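Local coordinates for A-type flavoprotein (Giardia intestinalis, PDB 2Q9U) that scavenges oxygen in this parasite, carrying a flavin mononucleotide and a mu-oxo-diiron centre, and probably works as an electron-transferring oxidoreductase, at residues 142-147 and 158-163; 163-168 and 222-227; 264-269 and 316-321. All coordinates share one frame; numbering follows the deposited sequence.

Overall arrangement
Contacts 1 and 2 are successive parts of one mixed sheet in the metallo-beta-lactamase-like domain. Strand 157-161 of contact 1 lies beside strand 166-170 of contact 2, a probable hydrogen bond from Y160 OH to E222 O joins the two, and their centres are 9 Å apart. Each has a buried middle of apolar side chains and a more accessible end where charged residues gather. Contact 1 is antiparallel and contact 2 parallel. Contact 3 belongs to the flavodoxin-like domain, with its centre about 53 Å from that of contact 1. It is a buried meeting of two loops beyond strand ends, held by apolar touches and by shared binding of FMN, whereas the other two rest on inter-strand backbone bonds.

Contact 1 of 3, residues 142-147 and 158-163; sequences TLKFIP and FTYCPE
Strands 142-147 and 158-161 run antiparallel, 149° between their directions, with K144-Y160 and I146-F158 as hydrogen-bonded pairs and F145-T159 between them as a non-hydrogen-bonded pair. They form a beta hairpin in the six-stranded sheet of the metallo-beta-lactamase-like fold. L143, F145 and T159 share the face that packs on V82 of strand 80-82. There T159 and the F145 ring lie side by side, pointing the same way, with T159 OG1 3.7 Å from F145 CD1; the hydroxyl itself is hydrogen-bonded to N84. L143 reaches C161 through one methyl, CD2 to CB 3.8 Å. On the face carrying K144, I146, F158 and Y160, I146 CD1 slants across to Y160 CB at 4.1 Å, and the Y160 ring has K144 CG at its edge. The ring's hydroxyl is bonded to E222 O, two strands away. At the hairpin's far end, K144 CG comes within 3.9 Å of P162 CG, the two side chains nearly perpendicular. E163 folds back at its second torsion (chi2 77°), bringing its carboxylate to T142. Both oxygens are engaged: T142 N donates to E163 OE1 at 2.7 Å, from well above the carboxylate plane, while T142 OG1 donates to the syn lone pair of E163 OE2 at 2.8 Å.

Contact 2 of 3, residues 163-168 and 222-227; sequences EDKILF and EIKYIL
The aliphatic chain of K165 slants across E222 and K224 where the parallel strands 166-168 and 225-227 begin, and carries much of the contact. These strands are neighbours in a mixed sheet of the metallo-beta-lactamase-like fold, and the chain between them passes through helices 189-204 and 208-219. K165 CB packs on K224 CG at 3.6 Å, and K165 CE reaches E222 OE1 at 3.3 Å. The charged ends stay apart, although the opposite charges probably attract; K165 NZ is bonded instead to P162 O. K165 has positive phi (66°) and, with I166, faces C161 in a G1 beta bulge. K165 O is gripped twice, by K224 N in the carbonyl plane on a lone pair and by Y225 N at 3.2 Å, tilted from that plane.

Farther along, the side chains alternate between two faces. I166, F168, Y225 and L227 share one face, and I166, Y225 and L227 pack on strand 12-14. F168 and L227 lie side by side, pointing the same way, and the F168 ring meets L227 CD1 obliquely, CE1 to CD1 3.7 Å. One face of that ring carries I166 CG2, near its rim; the same methyl sits 3.9 Å from L227 CG. The first torsion of I166 (chi1 -54°) puts CG1 beside the backbone N and CG2 anti to it, turning the CG2 branch toward both neighbours. On the opposite face L167 CB touches I223 CG2 at 4.1 Å, beside I226, and I223 and I226 rest on M239 of helix 236-250. K224 CB lies over the Y225 ring near its rim, and a water at the ring's edge, in its plane, lies close to D164 O and is only weakly bonded to K224 NZ.

Contact 3 of 3, residues 264-269 and 316-321; sequences DSMYGT and PTLNNT. With FMN (flavin mononucleotide), chain F.
M266 and L318 touch, SD to CD1 3.8 Å, and both lie on the same side of the FMN isoalloxazine. L318 CD1 lies on this side just beyond the C6-C7 edge of the benzenoid ring, 3.3 Å from FMN C6, with M266 CE over C9, and T317 CG2 covers the pyrimidine part, 3.3 Å from FMN N3. The flavin meets Y267 edge on: its C8M methyl lies in the plane of the tyrosine ring, at the CE2 side. At the other end of the flavin, N320 N donates to FMN O4 from a type I' turn spanning L318 to T321.

These two loops form part of the flavodoxin-like FMN site, to which G351, W352 and S353 add backbone N-H groups. M266 bends at its last torsion (chi3 -70°), which lays CE against P316 CG at 3.8 Å as well as on the flavin. P316 CD sits 3.1 Å from D264 O, closing the two loops on each other. Loop 264-269 wraps the phosphate: M266 N and Y267 N both donate to FMN O2P, S265 OG to O1P, and T269 grips O3P with its N and OG1. T317 O takes a bond from the ribityl O2' of FMN at 2.9 Å. Y267 OH is hydrogen-bonded to E87 of the second subunit, a diiron-pocket residue, so this loop abuts that subunit's diiron site. G268 is the N-cap of helix 269-283, whose start faces the phosphate; the loops follow the neighbouring parallel strands 258-263 and 310-314, and the second leads on to helix 324-336, where D264 is bonded to S325.

Contact 1 of 3, residues 142-147 and 158-163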
loop_
_atom_site.group_PDB
_atom_site.type_symbol
_atom_site.label_atom_id
_atom_site.label_comp_id
_atom_site.label_asym_id
_atom_site.label_seq_id
_atom_site.Cartn_x
_atom_site.Cartn_y
_atom_site.Cartn_z
ATOM N N THR A 142 -4.076 -37.612 30.652
ATOM C CA THR A 142 -4.643 -38.245 29.471
ATOM C C THR A 142 -5.153 -37.157 28.520
ATOM O O THR A 142 -5.372 -36.005 28.933
ATOM C CB THR A 142 -5.792 -39.191 29.812
ATOM O OG1 THR A 142 -6.893 -38.457 30.374
ATOM C CG2 THR A 142 -5.331 -40.278 30.805
ATOM N N LEU A 143 -5.311 -37.523 27.257
ATOM C CA LEU A 143 -5.831 -36.613 26.233
ATOM C C LEU A 143 -7.009 -37.228 25.505
ATOM O O LEU A 143 -6.979 -38.426 25.145
ATOM C CB LEU A 143 -4.738 -36.277 25.218
ATOM C CG LEU A 143 -3.476 -35.572 25.726
ATOM C CD1 LEU A 143 -2.517 -35.385 24.574
ATOM C CD2 LEU A 143 -3.834 -34.236 26.377
ATOM N N LYS A 144 -8.050 -36.405 25.313
ATOM C CA LYS A 144 -9.243 -36.734 24.532
ATOM C C LYS A 144 -9.286 -35.834 23.291
ATOM O O LYS A 144 -8.643 -34.769 23.256
ATOM C CB LYS A 144 -10.518 -36.511 25.355
ATOM C CG LYS A 144 -10.491 -37.184 26.731
ATOM C CD LYS A 144 -10.711 -38.689 26.628
ATOM C CE LYS A 144 -12.189 -39.028 26.447
ATOM N NZ LYS A 144 -12.419 -39.304 25.028
ATOM N N PHE A 145 -10.088 -36.235 22.312
ATOM C CA PHE A 145 -10.101 -35.594 21.009
ATOM C C PHE A 145 -11.525 -35.301 20.638
ATOM O O PHE A 145 -12.389 -36.156 20.741
ATOM C CB PHE A 145 -9.383 -36.505 20.000
ATOM C CG PHE A 145 -8.014 -36.892 20.473
ATOM C CD1 PHE A 145 -6.955 -36.002 20.331
ATOM C CD2 PHE A 145 -7.811 -38.081 21.198
ATOM C CE1 PHE A 145 -5.686 -36.322 20.818
ATOM C CE2 PHE A 145 -6.558 -38.404 21.696
ATOM C CZ PHE A 145 -5.491 -37.532 21.511
ATOM N N ILE A 146 -11.779 -34.059 20.261
ATOM C CA ILE A 146 -13.123 -33.620 19.927
ATOM C C ILE A 146 -13.128 -33.141 18.459
ATOM O O ILE A 146 -12.693 -32.003 18.160
ATOM C CB ILE A 146 -13.589 -32.466 20.846
ATOM C CG1 ILE A 146 -13.547 -32.868 22.336
ATOM C CG2 ILE A 146 -14.977 -32.025 20.421
ATOM C CD1 ILE A 146 -13.653 -31.657 23.327
ATOM N N PRO A 147 -13.588 -34.003 17.537
ATOM C CA PRO A 147 -13.688 -33.560 16.154
ATOM C C PRO A 147 -14.674 -32.396 16.074
ATOM O O PRO A 147 -15.737 -32.407 16.729
ATOM C CB PRO A 147 -14.217 -34.802 15.425
ATOM C CG PRO A 147 -13.733 -35.964 16.299
ATOM C CD PRO A 147 -14.020 -35.412 17.680
ATOM N N PHE A 158 -10.430 -30.423 18.305
ATOM C CA PHE A 158 -9.903 -29.906 19.575
ATOM C C PHE A 158 -9.301 -31.064 20.398
ATOM O O PHE A 158 -9.742 -32.219 20.281
ATOM C CB PHE A 158 -10.993 -29.313 20.470
ATOM C CG PHE A 158 -11.729 -28.120 19.914
ATOM C CD1 PHE A 158 -11.235 -27.364 18.835
ATOM C CD2 PHE A 158 -12.943 -27.735 20.511
ATOM C CE1 PHE A 158 -11.944 -26.244 18.372
ATOM C CE2 PHE A 158 -13.661 -26.610 20.048
ATOM C CZ PHE A 158 -13.142 -25.863 18.968
ATOM N N THR A 159 -8.317 -30.747 21.236
ATOM C CA THR A 159 -7.740 -31.734 22.175
ATOM C C THR A 159 -8.020 -31.285 23.593
ATOM O O THR A 159 -7.854 -30.115 23.958
ATOM C CB THR A 159 -6.221 -31.970 21.929
ATOM O OG1 THR A 159 -6.021 -32.427 20.598
ATOM C CG2 THR A 159 -5.632 -33.013 22.899
ATOM N N TYR A 160 -8.492 -32.219 24.408
ATOM C CA TYR A 160 -8.911 -31.874 25.743
ATOM C C TYR A 160 -8.131 -32.695 26.781
ATOM O O TYR A 160 -8.002 -33.911 26.638
ATOM C CB TYR A 160 -10.424 -32.090 25.879
ATOM C CG TYR A 160 -10.889 -31.918 27.308
ATOM C CD1 TYR A 160 -10.857 -30.665 27.922
ATOM C CD2 TYR A 160 -11.333 -33.017 28.068
ATOM C CE1 TYR A 160 -11.262 -30.490 29.253
ATOM C CE2 TYR A 160 -11.757 -32.845 29.393
ATOM C CZ TYR A 160 -11.722 -31.595 29.972
ATOM O OH TYR A 160 -12.128 -31.408 31.278
ATOM N N CYS A 161 -7.590 -32.032 27.801
ATOM C CA CYS A 161 -6.930 -32.758 28.877
ATOM C C CYS A 161 -7.796 -32.713 30.136
ATOM O O CYS A 161 -7.933 -31.659 30.748
ATOM C CB CYS A 161 -5.535 -32.182 29.146
ATOM S SG CYS A 161 -4.717 -32.966 30.609
ATOM N N PRO A 162 -8.392 -33.864 30.521
ATOM C CA PRO A 162 -9.305 -33.909 31.665
ATOM C C PRO A 162 -8.665 -33.603 33.020
ATOM O O PRO A 162 -9.354 -33.063 33.883
ATOM C CB PRO A 162 -9.834 -35.362 31.648
ATOM C CG PRO A 162 -9.506 -35.894 30.289
ATOM C CD PRO A 162 -8.266 -35.175 29.856
ATOM N N GLU A 163 -7.389 -33.966 33.220
ATOM C CA GLU A 163 -6.716 -33.764 34.520
ATOM C C GLU A 163 -6.429 -32.306 34.816
ATOM O O GLU A 163 -6.589 -31.870 35.954
ATOM C CB GLU A 163 -5.406 -34.569 34.649
ATOM C CG GLU A 163 -5.577 -36.099 34.593
ATOM C CD GLU A 163 -5.794 -36.592 33.187
ATOM O OE1 GLU A 163 -5.409 -35.842 32.251
ATOM O OE2 GLU A 163 -6.335 -37.715 33.007
#

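Contact 2 of 3, residues 163-168 and 222-227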
loop_
_atom_site.group_PDB
_atom_site.type_symbol
_atom_site.label_atom_id
_atom_site.label_comp_id
_atom_site.label_asym_id
_atom_site.label_seq_id
_atom_site.Cartn_x
_atom_site.Cartn_y
_atom_site.Cartn_z
ATOM N N GLU A 163 -7.389 -33.966 33.220
ATOM C CA GLU A 163 -6.716 -33.764 34.520
ATOM C C GLU A 163 -6.429 -32.306 34.816
ATOM O O GLU A 163 -6.589 -31.870 35.954
ATOM C CB GLU A 163 -5.406 -34.569 34.649
ATOM C CG GLU A 163 -5.577 -36.099 34.593
ATOM C CD GLU A 163 -5.794 -36.592 33.187
ATOM O OE1 GLU A 163 -5.409 -35.842 32.251
ATOM O OE2 GLU A 163 -6.335 -37.715 33.007
ATOM N N ASP A 164 -5.989 -31.568 33.794
ATOM C CA ASP A 164 -5.646 -30.160 33.931
ATOM C C ASP A 164 -6.750 -29.196 33.454
ATOM O O ASP A 164 -6.633 -27.979 33.643
ATOM C CB ASP A 164 -4.325 -29.884 33.211
ATOM C CG ASP A 164 -3.127 -30.552 33.899
ATOM O OD1 ASP A 164 -3.320 -31.146 34.976
ATOM O OD2 ASP A 164 -2.008 -30.484 33.361
ATOM N N LYS A 165 -7.803 -29.752 32.844
ATOM C CA LYS A 165 -8.983 -29.002 32.406
ATOM C C LYS A 165 -8.582 -28.027 31.286
ATOM O O LYS A 165 -9.043 -26.869 31.243
ATOM C CB LYS A 165 -9.663 -28.258 33.573
ATOM C CG LYS A 165 -9.954 -29.148 34.845
ATOM C CD LYS A 165 -10.927 -30.325 34.542
ATOM C CE LYS A 165 -11.248 -31.146 35.802
ATOM N NZ LYS A 165 -10.026 -31.909 36.276
ATOM N N ILE A 166 -7.733 -28.521 30.387
ATOM C CA ILE A 166 -7.231 -27.710 29.266
ATOM C C ILE A 166 -7.909 -28.096 27.971
ATOM O O ILE A 166 -7.936 -29.273 27.592
ATOM C CB ILE A 166 -5.729 -27.921 29.019
ATOM C CG1 ILE A 166 -4.890 -27.695 30.277
ATOM C CG2 ILE A 166 -5.227 -26.972 27.904
ATOM C CD1 ILE A 166 -3.555 -28.452 30.209
ATOM N N LEU A 167 -8.407 -27.100 27.250
ATOM C CA LEU A 167 -8.865 -27.325 25.899
ATOM C C LEU A 167 -7.821 -26.729 24.945
ATOM O O LEU A 167 -7.597 -25.500 24.936
ATOM C CB LEU A 167 -10.231 -26.660 25.686
ATOM C CG LEU A 167 -10.834 -26.880 24.294
ATOM C CD1 LEU A 167 -11.196 -28.349 24.060
ATOM C CD2 LEU A 167 -12.051 -25.975 24.011
ATOM N N PHE A 168 -7.183 -27.571 24.153
ATOM C CA PHE A 168 -6.300 -27.071 23.076
ATOM C C PHE A 168 -7.205 -26.884 21.867
ATOM O O PHE A 168 -7.607 -27.864 21.211
ATOM C CB PHE A 168 -5.192 -28.087 22.774
ATOM C CG PHE A 168 -4.236 -28.302 23.919
ATOM C CD1 PHE A 168 -3.156 -27.437 24.118
ATOM C CD2 PHE A 168 -4.394 -29.386 24.777
ATOM C CE1 PHE A 168 -2.256 -27.631 25.180
ATOM C CE2 PHE A 168 -3.504 -29.595 25.823
ATOM C CZ PHE A 168 -2.434 -28.724 26.034
ATOM N N GLU A 222 -15.403 -29.867 32.175
ATOM C CA GLU A 222 -14.890 -28.677 32.829
ATOM C C GLU A 222 -13.653 -28.146 32.083
ATOM O O GLU A 222 -12.699 -28.886 31.846
ATOM C CB GLU A 222 -14.514 -28.992 34.292
ATOM C CG GLU A 222 -13.978 -27.787 35.057
ATOM C CD GLU A 222 -13.508 -28.120 36.468
ATOM O OE1 GLU A 222 -13.753 -29.249 36.941
ATOM O OE2 GLU A 222 -12.876 -27.252 37.103
ATOM N N ILE A 223 -13.664 -26.860 31.755
ATOM C CA ILE A 223 -12.505 -26.216 31.116
ATOM C C ILE A 223 -11.999 -25.037 31.972
ATOM O O ILE A 223 -12.745 -24.071 32.195
ATOM C CB ILE A 223 -12.911 -25.740 29.691
ATOM C CG1 ILE A 223 -13.270 -26.961 28.807
ATOM C CG2 ILE A 223 -11.786 -24.902 29.058
ATOM C CD1 ILE A 223 -14.162 -26.648 27.597
ATOM N N LYS A 224 -10.755 -25.096 32.457
ATOM C CA LYS A 224 -10.155 -23.946 33.158
ATOM C C LYS A 224 -9.319 -23.099 32.213
ATOM O O LYS A 224 -9.097 -21.935 32.495
ATOM C CB LYS A 224 -9.221 -24.374 34.311
ATOM C CG LYS A 224 -9.919 -25.142 35.446
ATOM C CD LYS A 224 -9.195 -24.980 36.801
ATOM C CE LYS A 224 -7.688 -25.109 36.699
ATOM N NZ LYS A 224 -7.008 -25.627 37.966
ATOM N N TYR A 225 -8.806 -23.705 31.138
ATOM C CA TYR A 225 -7.903 -23.014 30.205
ATOM C C TYR A 225 -8.233 -23.332 28.761
ATOM O O TYR A 225 -8.421 -24.510 28.409
ATOM C CB TYR A 225 -6.438 -23.455 30.446
ATOM C CG TYR A 225 -5.961 -23.221 31.869
ATOM C CD1 TYR A 225 -5.738 -21.924 32.325
ATOM C CD2 TYR A 225 -5.782 -24.294 32.769
ATOM C CE1 TYR A 225 -5.303 -21.680 33.642
ATOM C CE2 TYR A 225 -5.318 -24.066 34.110
ATOM C CZ TYR A 225 -5.096 -22.749 34.524
ATOM O OH TYR A 225 -4.661 -22.481 35.803
ATOM N N ILE A 226 -8.285 -22.302 27.909
ATOM C CA ILE A 226 -8.383 -22.559 26.476
ATOM C C ILE A 226 -7.116 -22.044 25.803
ATOM O O ILE A 226 -6.865 -20.821 25.753
ATOM C CB ILE A 226 -9.640 -21.926 25.834
ATOM C CG1 ILE A 226 -10.918 -22.444 26.515
ATOM C CG2 ILE A 226 -9.674 -22.250 24.334
ATOM C CD1 ILE A 226 -12.189 -21.630 26.102
ATOM N N LEU A 227 -6.291 -22.980 25.358
ATOM C CA LEU A 227 -5.037 -22.632 24.695
ATOM C C LEU A 227 -5.262 -22.725 23.192
ATOM O O LEU A 227 -5.425 -23.800 22.626
ATOM C CB LEU A 227 -3.887 -23.543 25.145
ATOM C CG LEU A 227 -3.578 -23.709 26.645
ATOM C CD1 LEU A 227 -2.202 -24.349 26.842
ATOM C CD2 LEU A 227 -3.752 -22.488 27.529
HETATM O O HOH W 1 -5.591 -27.328 35.831
#

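Contact 3 of 3, residues 264-269 and 316-321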
loop_
_atom_site.group_PDB
_atom_site.type_symbol
_atom_site.label_atom_id
_atom_site.label_comp_id
_atom_site.label_asym_id
_atom_site.label_seq_id
_atom_site.Cartn_x
_atom_site.Cartn_y
_atom_site.Cartn_z
ATOM N N ASP A 264 -18.254 2.232 -2.550
ATOM C CA ASP A 264 -17.129 2.877 -3.188
ATOM C C ASP A 264 -17.729 4.033 -4.002
ATOM O O ASP A 264 -18.931 4.077 -4.240
ATOM C CB ASP A 264 -16.365 1.883 -4.075
ATOM C CG ASP A 264 -14.911 2.296 -4.325
ATOM O OD1 ASP A 264 -14.568 3.492 -4.114
ATOM O OD2 ASP A 264 -14.119 1.426 -4.761
ATOM N N SER A 265 -16.899 4.965 -4.421
ATOM C CA SER A 265 -17.394 6.171 -5.085
ATOM C C SER A 265 -16.232 6.659 -5.952
ATOM O O SER A 265 -15.096 6.459 -5.593
ATOM C CB SER A 265 -17.784 7.223 -4.015
ATOM O OG SER A 265 -18.381 8.380 -4.598
ATOM N N MET A 266 -16.521 7.298 -7.081
ATOM C CA MET A 266 -15.488 7.843 -7.964
ATOM C C MET A 266 -15.332 9.369 -7.844
ATOM O O MET A 266 -14.201 9.888 -7.793
ATOM C CB MET A 266 -15.808 7.449 -9.402
ATOM C CG MET A 266 -15.693 5.945 -9.600
ATOM S SD MET A 266 -15.997 5.423 -11.287
ATOM C CE MET A 266 -17.750 5.734 -11.423
ATOM N N TYR A 267 -16.458 10.083 -7.827
ATOM C CA TYR A 267 -16.433 11.549 -7.665
ATOM C C TYR A 267 -17.167 12.021 -6.399
ATOM O O TYR A 267 -17.396 13.216 -6.215
ATOM C CB TYR A 267 -16.964 12.264 -8.913
ATOM C CG TYR A 267 -15.985 12.261 -10.070
ATOM C CD1 TYR A 267 -15.009 13.279 -10.195
ATOM C CD2 TYR A 267 -16.031 11.261 -11.043
ATOM C CE1 TYR A 267 -14.080 13.289 -11.272
ATOM C CE2 TYR A 267 -15.112 11.255 -12.125
ATOM C CZ TYR A 267 -14.137 12.276 -12.220
ATOM O OH TYR A 267 -13.238 12.273 -13.279
ATOM N N GLY A 268 -17.527 11.089 -5.525
ATOM C CA GLY A 268 -17.898 11.486 -4.155
ATOM C C GLY A 268 -19.364 11.798 -3.889
ATOM O O GLY A 268 -19.729 12.057 -2.745
ATOM N N THR A 269 -20.218 11.770 -4.910
ATOM C CA THR A 269 -21.647 12.053 -4.656
ATOM C C THR A 269 -22.357 10.893 -3.944
ATOM O O THR A 269 -23.207 11.128 -3.068
ATOM C CB THR A 269 -22.440 12.505 -5.912
ATOM O OG1 THR A 269 -22.550 11.424 -6.843
ATOM C CG2 THR A 269 -21.745 13.726 -6.586
ATOM N N PRO A 316 -21.611 3.868 -7.450
ATOM C CA PRO A 316 -22.043 4.366 -8.761
ATOM C C PRO A 316 -22.008 3.277 -9.811
ATOM O O PRO A 316 -21.373 2.219 -9.621
ATOM C CB PRO A 316 -21.007 5.473 -9.080
ATOM C CG PRO A 316 -19.794 5.101 -8.316
ATOM C CD PRO A 316 -20.349 4.486 -7.012
ATOM N N THR A 317 -22.720 3.509 -10.916
ATOM C CA THR A 317 -22.639 2.612 -12.056
ATOM C C THR A 317 -21.299 2.842 -12.764
ATOM O O THR A 317 -20.952 3.970 -13.147
ATOM C CB THR A 317 -23.847 2.780 -13.018
ATOM O OG1 THR A 317 -25.051 2.365 -12.345
ATOM C CG2 THR A 317 -23.677 1.899 -14.263
ATOM N N LEU A 318 -20.531 1.765 -12.883
ATOM C CA LEU A 318 -19.292 1.786 -13.638
ATOM C C LEU A 318 -19.403 0.711 -14.709
ATOM O O LEU A 318 -19.525 -0.481 -14.374
ATOM C CB LEU A 318 -18.103 1.504 -12.709
ATOM C CG LEU A 318 -16.691 1.462 -13.342
ATOM C CD1 LEU A 318 -16.329 2.784 -14.056
ATOM C CD2 LEU A 318 -15.634 1.118 -12.265
ATOM N N ASN A 319 -19.398 1.137 -15.976
ATOM C CA ASN A 319 -19.444 0.227 -17.129
ATOM C C ASN A 319 -20.573 -0.776 -16.988
ATOM O O ASN A 319 -20.346 -1.988 -17.079
ATOM C CB ASN A 319 -18.098 -0.498 -17.313
ATOM C CG ASN A 319 -16.919 0.476 -17.413
ATOM O OD1 ASN A 319 -17.042 1.538 -18.009
ATOM N ND2 ASN A 319 -15.795 0.120 -16.806
ATOM N N ASN A 320 -21.778 -0.251 -16.732
ATOM C CA ASN A 320 -23.023 -1.031 -16.707
ATOM C C ASN A 320 -23.161 -1.993 -15.539
ATOM O O ASN A 320 -24.011 -2.882 -15.569
ATOM C CB ASN A 320 -23.226 -1.782 -18.029
ATOM C CG ASN A 320 -23.303 -0.846 -19.226
ATOM O OD1 ASN A 320 -24.105 0.088 -19.234
ATOM N ND2 ASN A 320 -22.450 -1.086 -20.237
ATOM N N THR A 321 -22.341 -1.820 -14.510
ATOM C CA THR A 321 -22.484 -2.633 -13.308
ATOM C C THR A 321 -22.012 -1.878 -12.065
ATOM O O THR A 321 -21.837 -0.660 -12.115
ATOM C CB THR A 321 -21.814 -4.035 -13.489
ATOM O OG1 THR A 321 -22.103 -4.850 -12.352
ATOM C CG2 THR A 321 -20.287 -3.932 -13.729
HETATM N N1 FMN F . -22.896 5.826 -15.704
HETATM C C2 FMN F . -23.786 4.923 -16.206
HETATM O O2 FMN F . -25.005 5.131 -16.082
HETATM N N3 FMN F . -23.329 3.805 -16.876
HETATM C C4 FMN F . -21.974 3.552 -17.016
HETATM O O4 FMN F . -21.640 2.472 -17.499
HETATM C C4A FMN F . -21.049 4.471 -16.489
HETATM N N5 FMN F . -19.675 4.298 -16.625
HETATM C C5A FMN F . -18.812 5.251 -16.093
HETATM C C6 FMN F . -17.428 5.090 -16.218
HETATM C C7 FMN F . -16.538 6.039 -15.684
HETATM C C7M FMN F . -15.077 5.916 -16.027
HETATM C C8 FMN F . -17.029 7.165 -15.026
HETATM C C8M FMN F . -16.112 8.150 -14.344
HETATM C C9 FMN F . -18.408 7.331 -14.903
HETATM C C9A FMN F . -19.305 6.384 -15.431
HETATM N N10 FMN F . -20.682 6.550 -15.296
HETATM C C10 FMN F . -21.539 5.619 -15.841
HETATM C "C1'" FMN F . -21.271 7.740 -14.598
HETATM C "C2'" FMN F . -21.172 7.632 -13.078
HETATM O "O2'" FMN F . -21.993 6.593 -12.552
HETATM C "C3'" FMN F . -21.498 9.031 -12.548
HETATM O "O3'" FMN F . -20.369 9.850 -12.812
HETATM C "C4'" FMN F . -21.801 9.097 -11.066
HETATM O "O4'" FMN F . -22.331 10.378 -10.754
HETATM C "C5'" FMN F . -20.552 8.880 -10.221
HETATM O "O5'" FMN F . -20.933 8.732 -8.865
HETATM P P FMN F . -19.902 9.168 -7.733
HETATM O O1P FMN F . -20.413 8.538 -6.448
HETATM O O2P FMN F . -18.554 8.634 -8.122
HETATM O O3P FMN F . -19.831 10.680 -7.596
#